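Local coordinates for thioesterase (Streptomyces coelicolor, PDB 3QMW), which is probably a hydrolase acting on thioesters, an alpha/beta-hydrolase-fold enzyme of the pathway that makes prodiginine pigments, at residues R47-V57 and R248-L259. Sequence-based numbering, arbitrary orientation.
Sequences RGWQERLGDEV and RDRLLAHLGTEL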
loop_
_atom_site.group_PDB
_atom_site.type_symbol
_atom_site.label_atom_id
_atom_site.label_comp_id
_atom_site.label_asym_id
_atom_site.label_seq_id
_atom_site.Cartn_x
_atom_site.Cartn_y
_atom_site.Cartn_z
ATOM N N ARG D 47 9.392 8.477 -8.328
ATOM C CA ARG D 47 9.608 7.384 -9.267
ATOM C C ARG D 47 9.097 6.109 -8.605
ATOM O O ARG D 47 9.416 5.825 -7.452
ATOM C CB ARG D 47 11.093 7.249 -9.603
ATOM C CG ARG D 47 11.408 6.559 -10.923
ATOM C CD ARG D 47 12.926 6.507 -11.193
ATOM N NE ARG D 47 13.646 5.515 -10.374
ATOM C CZ ARG D 47 14.179 5.725 -9.160
ATOM N NH1 ARG D 47 14.089 6.908 -8.544
ATOM N NH2 ARG D 47 14.816 4.732 -8.542
ATOM N N GLY D 48 8.281 5.359 -9.331
ATOM C CA GLY D 48 7.776 4.094 -8.847
ATOM C C GLY D 48 6.409 4.189 -8.204
ATOM O O GLY D 48 5.757 3.172 -8.018
ATOM N N TRP D 49 5.973 5.398 -7.859
ATOM C CA TRP D 49 4.715 5.582 -7.152
ATOM C C TRP D 49 3.509 5.095 -7.938
ATOM O O TRP D 49 2.609 4.507 -7.352
ATOM C CB TRP D 49 4.505 7.048 -6.784
ATOM C CG TRP D 49 5.238 7.466 -5.571
ATOM C CD1 TRP D 49 6.497 7.106 -5.213
ATOM C CD2 TRP D 49 4.774 8.362 -4.565
ATOM N NE1 TRP D 49 6.843 7.698 -4.031
ATOM C CE2 TRP D 49 5.802 8.478 -3.607
ATOM C CE3 TRP D 49 3.582 9.071 -4.370
ATOM C CZ2 TRP D 49 5.678 9.274 -2.459
ATOM C CZ3 TRP D 49 3.456 9.862 -3.231
ATOM C CH2 TRP D 49 4.498 9.956 -2.292
ATOM N N GLN D 50 3.479 5.342 -9.249
ATOM C CA GLN D 50 2.318 4.965 -10.065
ATOM C C GLN D 50 2.036 3.475 -9.947
ATOM O O GLN D 50 0.890 3.061 -9.768
ATOM C CB GLN D 50 2.526 5.315 -11.537
ATOM C CG GLN D 50 1.306 5.008 -12.420
ATOM C CD GLN D 50 0.075 5.803 -12.011
ATOM O OE1 GLN D 50 0.178 6.977 -11.680
ATOM N NE2 GLN D 50 -1.088 5.166 -12.031
ATOM N N GLU D 51 3.101 2.688 -10.050
ATOM C CA GLU D 51 3.023 1.237 -10.006
ATOM C C GLU D 51 2.457 0.751 -8.675
ATOM O O GLU D 51 1.715 -0.233 -8.644
ATOM C CB GLU D 51 4.418 0.626 -10.205
ATOM C CG GLU D 51 4.971 0.701 -11.636
ATOM C CD GLU D 51 5.535 2.078 -12.034
ATOM O OE1 GLU D 51 5.946 2.869 -11.145
ATOM O OE2 GLU D 51 5.566 2.363 -13.258
ATOM N N ARG D 52 2.807 1.441 -7.591
ATOM C CA ARG D 52 2.431 1.020 -6.237
ATOM C C ARG D 52 1.026 1.407 -5.816
ATOM O O ARG D 52 0.584 1.008 -4.732
ATOM C CB ARG D 52 3.380 1.615 -5.203
ATOM C CG ARG D 52 4.816 1.237 -5.387
ATOM C CD ARG D 52 5.040 -0.268 -5.284
ATOM N NE ARG D 52 6.431 -0.528 -4.919
ATOM C CZ ARG D 52 6.906 -0.492 -3.678
ATOM N NH1 ARG D 52 8.194 -0.723 -3.466
ATOM N NH2 ARG D 52 6.103 -0.242 -2.651
ATOM N N LEU D 53 0.334 2.194 -6.637
ATOM C CA LEU D 53 -0.981 2.701 -6.254
ATOM C C LEU D 53 -2.099 2.225 -7.165
ATOM O O LEU D 53 -3.268 2.300 -6.780
ATOM C CB LEU D 53 -0.971 4.230 -6.178
ATOM C CG LEU D 53 -0.027 4.874 -5.147
ATOM C CD1 LEU D 53 -0.169 6.387 -5.197
ATOM C CD2 LEU D 53 -0.263 4.382 -3.710
ATOM N N GLY D 54 -1.756 1.742 -8.356
ATOM C CA GLY D 54 -2.749 1.171 -9.264
ATOM C C GLY D 54 -3.346 2.171 -10.239
ATOM O O GLY D 54 -2.810 3.267 -10.423
ATOM N N ASP D 55 -4.467 1.788 -10.850
ATOM C CA ASP D 55 -5.021 2.504 -12.005
ATOM C C ASP D 55 -6.230 3.400 -11.702
ATOM O O ASP D 55 -6.826 3.952 -12.630
ATOM C CB ASP D 55 -5.403 1.499 -13.105
ATOM C CG ASP D 55 -4.274 0.516 -13.434
ATOM O OD1 ASP D 55 -3.099 0.813 -13.114
ATOM O OD2 ASP D 55 -4.569 -0.560 -14.014
ATOM N N GLU D 56 -6.597 3.542 -10.428
ATOM C CA GLU D 56 -7.697 4.444 -10.021
ATOM C C GLU D 56 -7.179 5.820 -9.595
ATOM O O GLU D 56 -7.957 6.693 -9.198
ATOM C CB GLU D 56 -8.494 3.849 -8.852
ATOM C CG GLU D 56 -8.957 2.407 -9.060
ATOM C CD GLU D 56 -10.109 2.294 -10.037
ATOM O OE1 GLU D 56 -11.213 2.794 -9.710
ATOM O OE2 GLU D 56 -9.912 1.696 -11.123
ATOM N N VAL D 57 -5.858 5.985 -9.635
ATOM C CA VAL D 57 -5.201 7.230 -9.267
ATOM C C VAL D 57 -4.058 7.444 -10.255
ATOM O O VAL D 57 -3.196 6.576 -10.420
ATOM C CB VAL D 57 -4.699 7.190 -7.800
ATOM C CG1 VAL D 57 -3.534 6.220 -7.642
ATOM C CG2 VAL D 57 -4.321 8.579 -7.316
ATOM N N ARG D 248 8.931 4.452 3.148
ATOM C CA ARG D 248 8.441 4.883 1.839
ATOM C C ARG D 248 7.340 3.939 1.403
ATOM O O ARG D 248 6.335 4.371 0.837
ATOM C CB ARG D 248 9.557 4.891 0.788
ATOM C CG ARG D 248 9.031 4.895 -0.645
ATOM C CD ARG D 248 10.135 4.833 -1.637
ATOM N NE ARG D 248 9.635 5.009 -2.996
ATOM C CZ ARG D 248 9.265 4.027 -3.819
ATOM N NH1 ARG D 248 9.313 2.752 -3.431
ATOM N NH2 ARG D 248 8.827 4.327 -5.043
ATOM N N ASP D 249 7.567 2.643 1.642
ATOM C CA ASP D 249 6.569 1.588 1.392
ATOM C C ASP D 249 5.300 1.804 2.220
ATOM O O ASP D 249 4.200 1.692 1.684
ATOM C CB ASP D 249 7.150 0.187 1.682
ATOM C CG ASP D 249 7.992 -0.361 0.535
ATOM O OD1 ASP D 249 7.487 -0.421 -0.607
ATOM O OD2 ASP D 249 9.151 -0.768 0.778
ATOM N N ARG D 250 5.452 2.132 3.505
ATOM C CA ARG D 250 4.289 2.369 4.364
ATOM C C ARG D 250 3.527 3.639 4.008
ATOM O O ARG D 250 2.295 3.607 3.925
ATOM C CB ARG D 250 4.666 2.390 5.844
ATOM C CG ARG D 250 4.450 1.070 6.555
ATOM C CD ARG D 250 4.237 1.270 8.066
ATOM N NE ARG D 250 3.802 0.039 8.740
ATOM C CZ ARG D 250 4.595 -1.005 9.013
ATOM N NH1 ARG D 250 5.886 -0.999 8.674
ATOM N NH2 ARG D 250 4.092 -2.070 9.628
ATOM N N LEU D 251 4.239 4.751 3.796
ATOM C CA LEU D 251 3.594 5.977 3.311
ATOM C C LEU D 251 2.680 5.627 2.150
ATOM O O LEU D 251 1.501 5.941 2.179
ATOM C CB LEU D 251 4.611 7.025 2.852
ATOM C CG LEU D 251 4.015 8.168 2.003
ATOM C CD1 LEU D 251 3.448 9.222 2.903
ATOM C CD2 LEU D 251 5.019 8.778 1.074
ATOM N N LEU D 252 3.239 4.963 1.141
ATOM C CA LEU D 252 2.483 4.573 -0.059
ATOM C C LEU D 252 1.252 3.704 0.205
ATOM O O LEU D 252 0.271 3.757 -0.546
ATOM C CB LEU D 252 3.401 3.846 -1.051
ATOM C CG LEU D 252 4.380 4.735 -1.819
ATOM C CD1 LEU D 252 5.378 3.880 -2.555
ATOM C CD2 LEU D 252 3.638 5.673 -2.791
ATOM N N ALA D 253 1.318 2.886 1.254
ATOM C CA ALA D 253 0.240 1.962 1.581
ATOM C C ALA D 253 -0.863 2.727 2.289
ATOM O O ALA D 253 -2.042 2.546 1.980
ATOM C CB ALA D 253 0.757 0.828 2.442
ATOM N N HIS D 254 -0.482 3.600 3.218
ATOM C CA HIS D 254 -1.440 4.544 3.814
ATOM C C HIS D 254 -2.155 5.398 2.756
ATOM O O HIS D 254 -3.367 5.553 2.802
ATOM C CB HIS D 254 -0.761 5.426 4.855
ATOM C CG HIS D 254 -0.462 4.714 6.134
ATOM N ND1 HIS D 254 -1.450 4.327 7.019
ATOM C CD2 HIS D 254 0.709 4.312 6.682
ATOM C CE1 HIS D 254 -0.897 3.719 8.056
ATOM N NE2 HIS D 254 0.412 3.696 7.878
ATOM N N LEU D 255 -1.421 5.928 1.788
ATOM C CA LEU D 255 -2.039 6.695 0.709
ATOM C C LEU D 255 -3.083 5.853 -0.005
ATOM O O LEU D 255 -4.181 6.319 -0.297
ATOM C CB LEU D 255 -0.986 7.186 -0.291
ATOM C CG LEU D 255 -0.004 8.254 0.239
ATOM C CD1 LEU D 255 1.099 8.557 -0.776
ATOM C CD2 LEU D 255 -0.720 9.533 0.642
ATOM N N GLY D 256 -2.743 4.594 -0.251
ATOM C CA GLY D 256 -3.647 3.672 -0.923
ATOM C C GLY D 256 -4.954 3.409 -0.201
ATOM O O GLY D 256 -5.963 3.113 -0.858
ATOM N N THR D 257 -4.945 3.520 1.133
ATOM C CA THR D 257 -6.150 3.297 1.947
ATOM C C THR D 257 -7.127 4.465 1.948
ATOM O O THR D 257 -8.338 4.242 1.991
ATOM C CB THR D 257 -5.825 2.954 3.429
ATOM O OG1 THR D 257 -4.937 3.932 3.993
ATOM C CG2 THR D 257 -5.198 1.577 3.536
ATOM N N GLU D 258 -6.618 5.695 1.917
ATOM C CA GLU D 258 -7.482 6.898 1.944
ATOM C C GLU D 258 -7.886 7.408 0.546
ATOM O O GLU D 258 -8.898 8.092 0.409
ATOM C CB GLU D 258 -6.829 8.022 2.769
ATOM C CG GLU D 258 -7.107 7.926 4.272
ATOM C CD GLU D 258 -5.950 8.428 5.127
ATOM O OE1 GLU D 258 -5.429 9.530 4.843
ATOM O OE2 GLU D 258 -5.561 7.719 6.090
ATOM N N LEU D 259 -7.104 7.064 -0.476
ATOM C CA LEU D 259 -7.399 7.458 -1.860
ATOM C C LEU D 259 -8.726 6.891 -2.356
ATOM O O LEU D 259 -8.759 5.805 -2.954
ATOM C CB LEU D 259 -6.276 6.987 -2.795
ATOM C CG LEU D 259 -5.031 7.866 -2.881
ATOM C CD1 LEU D 259 -3.890 7.105 -3.527
ATOM C CD2 LEU D 259 -5.337 9.117 -3.659
#
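Trp49 fits as a knob among Arg248, Leu251, Leu252 and Leu255, four residues that line one side of helix 248-258. Leu252 CD2 lies over the indole face in a CH-pi contact, 3.6 Å from the centroid of the five-membered ring, while Leu251 CD2 reaches Trp49 CH2 and Leu255 CD1 reaches Trp49 CZ3, both at 3.6 Å. A broad flat ring suits such a bed of leucine methyls. The other methyl of Leu252, CD1, meets Arg52 CG. Farther along, Leu53 CD2 rests 3.3 Å from Leu252 O, where Gly256 leaves the helix surface low, and Leu259 CD2 closes on Val57 CG2 at 3.8 Å.

At the polar end Arg52, bent at chi2 (-61°), turns its guanidinium edge to Asp249 in a salt bridge, nearly coplanar with the carboxylate; OD1 accepts from NH2, at a doubtfully short 2.5 Å, and weakly from NH1. Arg248 NH1 lies over the Arg52 guanidinium face, like charges that Asp249 probably offsets, and its NH2 bonds weakly to Arg47 O.

Behind these, Phe46 and Phe102 pack on Trp49, and Gln50 NE2 ties the helix to Val57 O. The C-terminal helix thus lies across a face of the alpha/beta-hydrolase parallel sheet, against the short helix leading into strand 57-61.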